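Local atomic coordinates of tail fiber protein (Acinetobacter phage AM24, PDB entry 5W5P), a protein that probably serves as the trimeric tailspike with which the phage recognises, and perhaps degrades, the capsular polysaccharide of its Acinetobacter baumannii host. Residues Cys289-Gly300 with Leu315-Gly326. Numbering follows the deposited sequence.
Sequences CESCYGGVYLDG and LWESSGVFAKLG
Successive coils of a right-handed parallel beta-helix, the fold usual in phage tailspikes, meet where 289-300 stacks on 315-326. Strands 294-298 and 323-325 run parallel, 8° apart, joined by backbone bonds such as V296 N to F322 O (2.9 Å).

In the turns that follow strands 289-290 and 315-317, S319 OG accepts from C292 N (2.9 Å) and donates to E317 O, which also accepts a bond from S291 N; one hydroxyl thus links both turns. Inside the coil, W316, its CG anti to the backbone N (chi1 -164°), is sandwiched between S319 CB over one face and F322 CD1 over the other. Its NE1 gives an almost straight bond to G320 O (2.9 Å), which lies in the plane of the ring; this should help fix the indole's rotation, while CE3 packs on C289 CB (3.4 Å) and C289 SG lies at the ring edge.

On the outer face, K324 CB sits over the centre of the Y297 ring in a CH-pi contact (3.9 Å to the centroid). Beyond it the lysine chain bends so that NZ reaches the anti lone pair of D299 OD2 (2.8 Å). Y297 OH is hydrogen-bonded to D345 OD2 and accepts from a water that also donates to Y293 O and accepts from V321 N.

W316, L298 and L325 therefore fill the interior, whereas outside the K324–D299 salt bridge ties neighbouring coils together.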
ATOM      1  N   CYS A 289     -14.626   6.495   7.947  1.00 42.91           N
ATOM      2  CA  CYS A 289     -15.208   6.237   9.263  1.00 43.18           C
ATOM      3  C   CYS A 289     -15.409   7.549  10.010  1.00 41.28           C
ATOM      4  O   CYS A 289     -14.437   8.247  10.316  1.00 43.49           O
ATOM      5  CB  CYS A 289     -14.335   5.292  10.085  1.00 34.22           C
ATOM      6  SG  CYS A 289     -13.654   3.909   9.167  1.00 34.06           S
ATOM      7  N   GLU A 290     -16.664   7.858  10.328  1.00 37.58           N
ATOM      8  CA  GLU A 290     -17.043   9.124  10.944  1.00 37.45           C
ATOM      9  C   GLU A 290     -17.718   8.846  12.279  1.00 41.04           C
ATOM     10  O   GLU A 290     -18.771   8.204  12.323  1.00 46.32           O
ATOM     11  CB  GLU A 290     -17.972   9.920  10.024  1.00 37.59           C
ATOM     12  CG  GLU A 290     -17.438  10.109   8.609  1.00 41.30           C
ATOM     13  CD  GLU A 290     -16.557  11.344   8.472  1.00 46.06           C
ATOM     14  OE1 GLU A 290     -16.095  11.874   9.509  1.00 47.05           O
ATOM     15  OE2 GLU A 290     -16.331  11.791   7.327  1.00 47.61           O
ATOM     16  N   SER A 291     -17.106   9.328  13.361  1.00 40.61           N
ATOM     17  CA  SER A 291     -17.686   9.243  14.701  1.00 41.39           C
ATOM     18  C   SER A 291     -17.934   7.794  15.116  1.00 38.09           C
ATOM     19  O   SER A 291     -18.957   7.471  15.720  1.00 38.68           O
ATOM     20  CB  SER A 291     -18.977  10.059  14.790  1.00 39.61           C
ATOM     21  OG  SER A 291     -18.749  11.410  14.430  1.00 42.33           O
ATOM     22  N   CYS A 292     -16.996   6.910  14.788  1.00 37.15           N
ATOM     23  CA  CYS A 292     -17.051   5.525  15.237  1.00 39.18           C
ATOM     24  C   CYS A 292     -16.381   5.395  16.600  1.00 43.10           C
ATOM     25  O   CYS A 292     -15.315   5.960  16.837  1.00 44.84           O
ATOM     26  CB  CYS A 292     -16.370   4.603  14.229  1.00 35.81           C
ATOM     27  SG  CYS A 292     -17.295   4.383  12.702  1.00 39.59           S
ATOM     28  N   TYR A 293     -17.008   4.638  17.493  1.00 43.86           N
ATOM     29  CA  TYR A 293     -16.528   4.533  18.864  1.00 44.04           C
ATOM     30  C   TYR A 293     -15.432   3.487  19.038  1.00 42.69           C
ATOM     31  O   TYR A 293     -14.863   3.384  20.133  1.00 40.98           O
ATOM     32  CB  TYR A 293     -17.713   4.243  19.793  1.00 39.00           C
ATOM     33  CG  TYR A 293     -18.793   5.284  19.653  1.00 39.80           C
ATOM     34  CD1 TYR A 293     -18.596   6.576  20.129  1.00 40.50           C
ATOM     35  CD2 TYR A 293     -19.994   4.991  19.016  1.00 41.83           C
ATOM     36  CE1 TYR A 293     -19.571   7.549  19.994  1.00 44.29           C
ATOM     37  CE2 TYR A 293     -20.984   5.957  18.873  1.00 45.84           C
ATOM     38  CZ  TYR A 293     -20.767   7.237  19.362  1.00 46.67           C
ATOM     39  OH  TYR A 293     -21.741   8.207  19.227  1.00 44.69           O
ATOM     40  N   GLY A 294     -15.112   2.727  17.993  1.00 40.14           N
ATOM     41  CA  GLY A 294     -14.071   1.723  18.074  1.00 37.44           C
ATOM     42  C   GLY A 294     -13.803   1.075  16.732  1.00 41.89           C
ATOM     43  O   GLY A 294     -14.719   0.928  15.916  1.00 44.86           O
ATOM     44  N   GLY A 295     -12.553   0.690  16.488  1.00 40.72           N
ATOM     45  CA  GLY A 295     -12.195   0.067  15.228  1.00 37.94           C
ATOM     46  C   GLY A 295     -11.922  -1.418  15.329  1.00 38.68           C
ATOM     47  O   GLY A 295     -12.811  -2.196  15.686  1.00 35.99           O
ATOM     48  N   VAL A 296     -10.691  -1.824  15.026  1.00 42.73           N
ATOM     49  CA  VAL A 296     -10.315  -3.234  14.993  1.00 40.00           C
ATOM     50  C   VAL A 296      -9.866  -3.646  16.388  1.00 40.83           C
ATOM     51  O   VAL A 296      -8.777  -3.282  16.830  1.00 43.46           O
ATOM     52  CB  VAL A 296      -9.209  -3.497  13.965  1.00 38.10           C
ATOM     53  CG1 VAL A 296      -8.968  -4.991  13.827  1.00 38.39           C
ATOM     54  CG2 VAL A 296      -9.575  -2.879  12.629  1.00 37.60           C
ATOM     55  N   TYR A 297     -10.701  -4.412  17.080  1.00 38.67           N
ATOM     56  CA  TYR A 297     -10.368  -4.951  18.393  1.00 36.40           C
ATOM     57  C   TYR A 297     -10.052  -6.434  18.226  1.00 40.74           C
ATOM     58  O   TYR A 297     -10.946  -7.239  17.934  1.00 44.34           O
ATOM     59  CB  TYR A 297     -11.513  -4.744  19.379  1.00 35.43           C
ATOM     60  CG  TYR A 297     -11.538  -3.394  20.067  1.00 38.03           C
ATOM     61  CD1 TYR A 297     -11.536  -2.211  19.333  1.00 39.26           C
ATOM     62  CD2 TYR A 297     -11.584  -3.304  21.455  1.00 36.61           C
ATOM     63  CE1 TYR A 297     -11.575  -0.972  19.965  1.00 37.47           C
ATOM     64  CE2 TYR A 297     -11.625  -2.077  22.094  1.00 38.46           C
ATOM     65  CZ  TYR A 297     -11.619  -0.916  21.345  1.00 39.29           C
ATOM     66  OH  TYR A 297     -11.662   0.303  21.987  1.00 41.14           O
ATOM     67  N   LEU A 298      -8.769  -6.789  18.393  1.00 38.74           N
ATOM     68  CA  LEU A 298      -8.304  -8.175  18.382  1.00 40.83           C
ATOM     69  C   LEU A 298      -7.236  -8.288  19.473  1.00 42.18           C
ATOM     70  O   LEU A 298      -6.048  -8.446  19.206  1.00 39.80           O
ATOM     71  CB  LEU A 298      -7.756  -8.583  17.010  1.00 40.21           C
ATOM     72  CG  LEU A 298      -8.690  -8.508  15.798  1.00 38.60           C
ATOM     73  CD1 LEU A 298      -7.892  -8.551  14.495  1.00 37.00           C
ATOM     74  CD2 LEU A 298      -9.728  -9.626  15.838  1.00 34.42           C
ATOM     75  N   ASP A 299      -7.664  -8.192  20.732  1.00 43.52           N
ATOM     76  CA  ASP A 299      -6.753  -8.013  21.859  1.00 44.37           C
ATOM     77  C   ASP A 299      -6.681  -9.239  22.769  1.00 43.17           C
ATOM     78  O   ASP A 299      -6.578  -9.117  23.992  1.00 39.75           O
ATOM     79  CB  ASP A 299      -7.141  -6.777  22.667  1.00 44.44           C
ATOM     80  CG  ASP A 299      -8.614  -6.753  23.041  1.00 42.09           C
ATOM     81  OD1 ASP A 299      -9.377  -7.621  22.561  1.00 37.26           O
ATOM     82  OD2 ASP A 299      -9.005  -5.864  23.828  1.00 39.49           O
ATOM     83  N   GLY A 300      -6.716 -10.435  22.187  1.00 44.51           N
ATOM     84  CA  GLY A 300      -6.492 -11.642  22.954  1.00 41.27           C
ATOM     85  C   GLY A 300      -5.035 -11.802  23.356  1.00 41.76           C
ATOM     86  O   GLY A 300      -4.142 -11.086  22.904  1.00 40.82           O
ATOM     87  N   LEU A 315     -10.024   6.767   6.841  1.00 40.28           N
ATOM     88  CA  LEU A 315     -10.401   8.006   7.510  1.00 34.10           C
ATOM     89  C   LEU A 315     -10.927   7.651   8.893  1.00 41.79           C
ATOM     90  O   LEU A 315     -11.741   6.733   9.032  1.00 43.70           O
ATOM     91  CB  LEU A 315     -11.454   8.765   6.705  1.00 34.63           C
ATOM     92  CG  LEU A 315     -12.321   9.829   7.383  1.00 36.99           C
ATOM     93  CD1 LEU A 315     -11.558  11.115   7.572  1.00 35.96           C
ATOM     94  CD2 LEU A 315     -13.563  10.082   6.540  1.00 39.39           C
ATOM     95  N   TRP A 316     -10.441   8.361   9.916  1.00 39.67           N
ATOM     96  CA  TRP A 316     -10.809   8.098  11.314  1.00 38.65           C
ATOM     97  C   TRP A 316     -10.897   9.446  12.030  1.00 40.71           C
ATOM     98  O   TRP A 316      -9.899   9.944  12.564  1.00 42.48           O
ATOM     99  CB  TRP A 316      -9.804   7.168  11.980  1.00 34.62           C
ATOM    100  CG  TRP A 316     -10.284   6.554  13.255  1.00 34.33           C
ATOM    101  CD1 TRP A 316      -9.900   6.890  14.526  1.00 35.24           C
ATOM    102  CD2 TRP A 316     -11.226   5.485  13.391  1.00 36.23           C
ATOM    103  NE1 TRP A 316     -10.552   6.100  15.441  1.00 36.51           N
ATOM    104  CE2 TRP A 316     -11.367   5.224  14.770  1.00 38.21           C
ATOM    105  CE3 TRP A 316     -11.965   4.722  12.482  1.00 33.92           C
ATOM    106  CZ2 TRP A 316     -12.222   4.235  15.258  1.00 38.51           C
ATOM    107  CZ3 TRP A 316     -12.814   3.741  12.967  1.00 35.43           C
ATOM    108  CH2 TRP A 316     -12.937   3.507  14.342  1.00 36.86           C
ATOM    109  N   GLU A 317     -12.096  10.025  12.047  1.00 40.27           N
ATOM    110  CA  GLU A 317     -12.322  11.368  12.563  1.00 42.32           C
ATOM    111  C   GLU A 317     -13.380  11.338  13.658  1.00 44.26           C
ATOM    112  O   GLU A 317     -14.366  10.598  13.558  1.00 46.68           O
ATOM    113  CB  GLU A 317     -12.756  12.313  11.436  1.00 47.43           C
ATOM    114  CG  GLU A 317     -12.592  13.790  11.743  1.00 54.36           C
ATOM    115  CD  GLU A 317     -12.707  14.647  10.498  1.00 56.27           C
ATOM    116  OE1 GLU A 317     -12.958  14.082   9.413  1.00 54.57           O
ATOM    117  OE2 GLU A 317     -12.543  15.883  10.602  1.00 57.92           O
ATOM    118  N   SER A 318     -13.168  12.150  14.697  1.00 42.38           N
ATOM    119  CA  SER A 318     -14.115  12.281  15.808  1.00 44.17           C
ATOM    120  C   SER A 318     -14.489  10.916  16.372  1.00 40.43           C
ATOM    121  O   SER A 318     -15.634  10.666  16.750  1.00 39.72           O
ATOM    122  CB  SER A 318     -15.364  13.053  15.381  1.00 44.45           C
ATOM    123  OG  SER A 318     -15.013  14.287  14.782  1.00 47.81           O
ATOM    124  N   SER A 319     -13.510  10.028  16.436  1.00 37.90           N
ATOM    125  CA  SER A 319     -13.754   8.625  16.723  1.00 37.57           C
ATOM    126  C   SER A 319     -13.008   8.202  17.990  1.00 41.31           C
ATOM    127  O   SER A 319     -12.427   9.025  18.706  1.00 43.56           O
ATOM    128  CB  SER A 319     -13.350   7.779  15.517  1.00 39.00           C
ATOM    129  OG  SER A 319     -14.301   7.894  14.471  1.00 39.67           O
ATOM    130  N   GLY A 320     -13.028   6.906  18.262  1.00 37.15           N
ATOM    131  CA  GLY A 320     -12.396   6.336  19.436  1.00 38.60           C
ATOM    132  C   GLY A 320     -11.065   5.685  19.126  1.00 41.07           C
ATOM    133  O   GLY A 320     -10.278   6.189  18.318  1.00 39.89           O
ATOM    134  N   VAL A 321     -10.809   4.552  19.782  1.00 41.79           N
ATOM    135  CA  VAL A 321      -9.578   3.808  19.542  1.00 42.31           C
ATOM    136  C   VAL A 321      -9.701   3.084  18.208  1.00 41.96           C
ATOM    137  O   VAL A 321     -10.618   2.279  18.005  1.00 39.80           O
ATOM    138  CB  VAL A 321      -9.294   2.829  20.690  1.00 42.78           C
ATOM    139  CG1 VAL A 321      -8.187   1.847  20.306  1.00 38.37           C
ATOM    140  CG2 VAL A 321      -8.918   3.591  21.948  1.00 36.86           C
ATOM    141  N   PHE A 322      -8.776   3.374  17.285  1.00 41.46           N
ATOM    142  CA  PHE A 322      -8.860   2.790  15.952  1.00 38.85           C
ATOM    143  C   PHE A 322      -8.513   1.307  15.956  1.00 39.79           C
ATOM    144  O   PHE A 322      -9.048   0.544  15.139  1.00 39.62           O
ATOM    145  CB  PHE A 322      -7.946   3.544  14.984  1.00 33.47           C
ATOM    146  CG  PHE A 322      -7.823   2.884  13.637  1.00 35.47           C
ATOM    147  CD1 PHE A 322      -8.909   2.850  12.768  1.00 38.55           C
ATOM    148  CD2 PHE A 322      -6.633   2.288  13.245  1.00 35.37           C
ATOM    149  CE1 PHE A 322      -8.810   2.237  11.530  1.00 41.06           C
ATOM    150  CE2 PHE A 322      -6.523   1.670  12.010  1.00 39.15           C
ATOM    151  CZ  PHE A 322      -7.613   1.644  11.149  1.00 43.94           C
ATOM    152  N   ALA A 323      -7.619   0.879  16.846  1.00 36.40           N
ATOM    153  CA  ALA A 323      -7.196  -0.518  16.842  1.00 37.00           C
ATOM    154  C   ALA A 323      -6.607  -0.855  18.206  1.00 40.59           C
ATOM    155  O   ALA A 323      -5.550  -0.335  18.577  1.00 44.95           O
ATOM    156  CB  ALA A 323      -6.197  -0.786  15.732  1.00 37.19           C
ATOM    157  N   LYS A 324      -7.280  -1.730  18.943  1.00 40.03           N
ATOM    158  CA  LYS A 324      -6.763  -2.236  20.202  1.00 39.80           C
ATOM    159  C   LYS A 324      -6.435  -3.700  19.893  1.00 41.96           C
ATOM    160  O   LYS A 324      -7.303  -4.577  19.897  1.00 38.71           O
ATOM    161  CB  LYS A 324      -7.764  -2.078  21.345  1.00 38.71           C
ATOM    162  CG  LYS A 324      -7.442  -2.881  22.618  1.00 43.05           C
ATOM    163  CD  LYS A 324      -8.447  -2.718  23.783  1.00 37.31           C
ATOM    164  CE  LYS A 324      -7.733  -2.756  25.120  1.00 38.77           C
ATOM    165  NZ  LYS A 324      -7.387  -4.168  25.436  1.00 41.54           N
ATOM    166  N   LEU A 325      -5.171  -3.955  19.581  1.00 43.09           N
ATOM    167  CA  LEU A 325      -4.713  -5.262  19.141  1.00 38.96           C
ATOM    168  C   LEU A 325      -3.851  -5.926  20.208  1.00 41.08           C
ATOM    169  O   LEU A 325      -3.235  -5.261  21.052  1.00 42.48           O
ATOM    170  CB  LEU A 325      -3.906  -5.141  17.840  1.00 34.80           C
ATOM    171  CG  LEU A 325      -4.609  -4.379  16.719  1.00 37.59           C
ATOM    172  CD1 LEU A 325      -3.704  -4.248  15.484  1.00 34.66           C
ATOM    173  CD2 LEU A 325      -5.924  -5.054  16.345  1.00 39.22           C
ATOM    174  N   GLY A 326      -3.814  -7.258  20.145  1.00 39.44           N
ATOM    175  CA  GLY A 326      -2.891  -8.054  20.930  1.00 36.92           C
ATOM    176  C   GLY A 326      -1.528  -8.109  20.274  1.00 39.14           C
ATOM    177  O   GLY A 326      -1.099  -7.169  19.593  1.00 39.38           O
TER
HETATM  178  O   HOH W   1     -12.666   3.076  21.704  1.00 39.34           O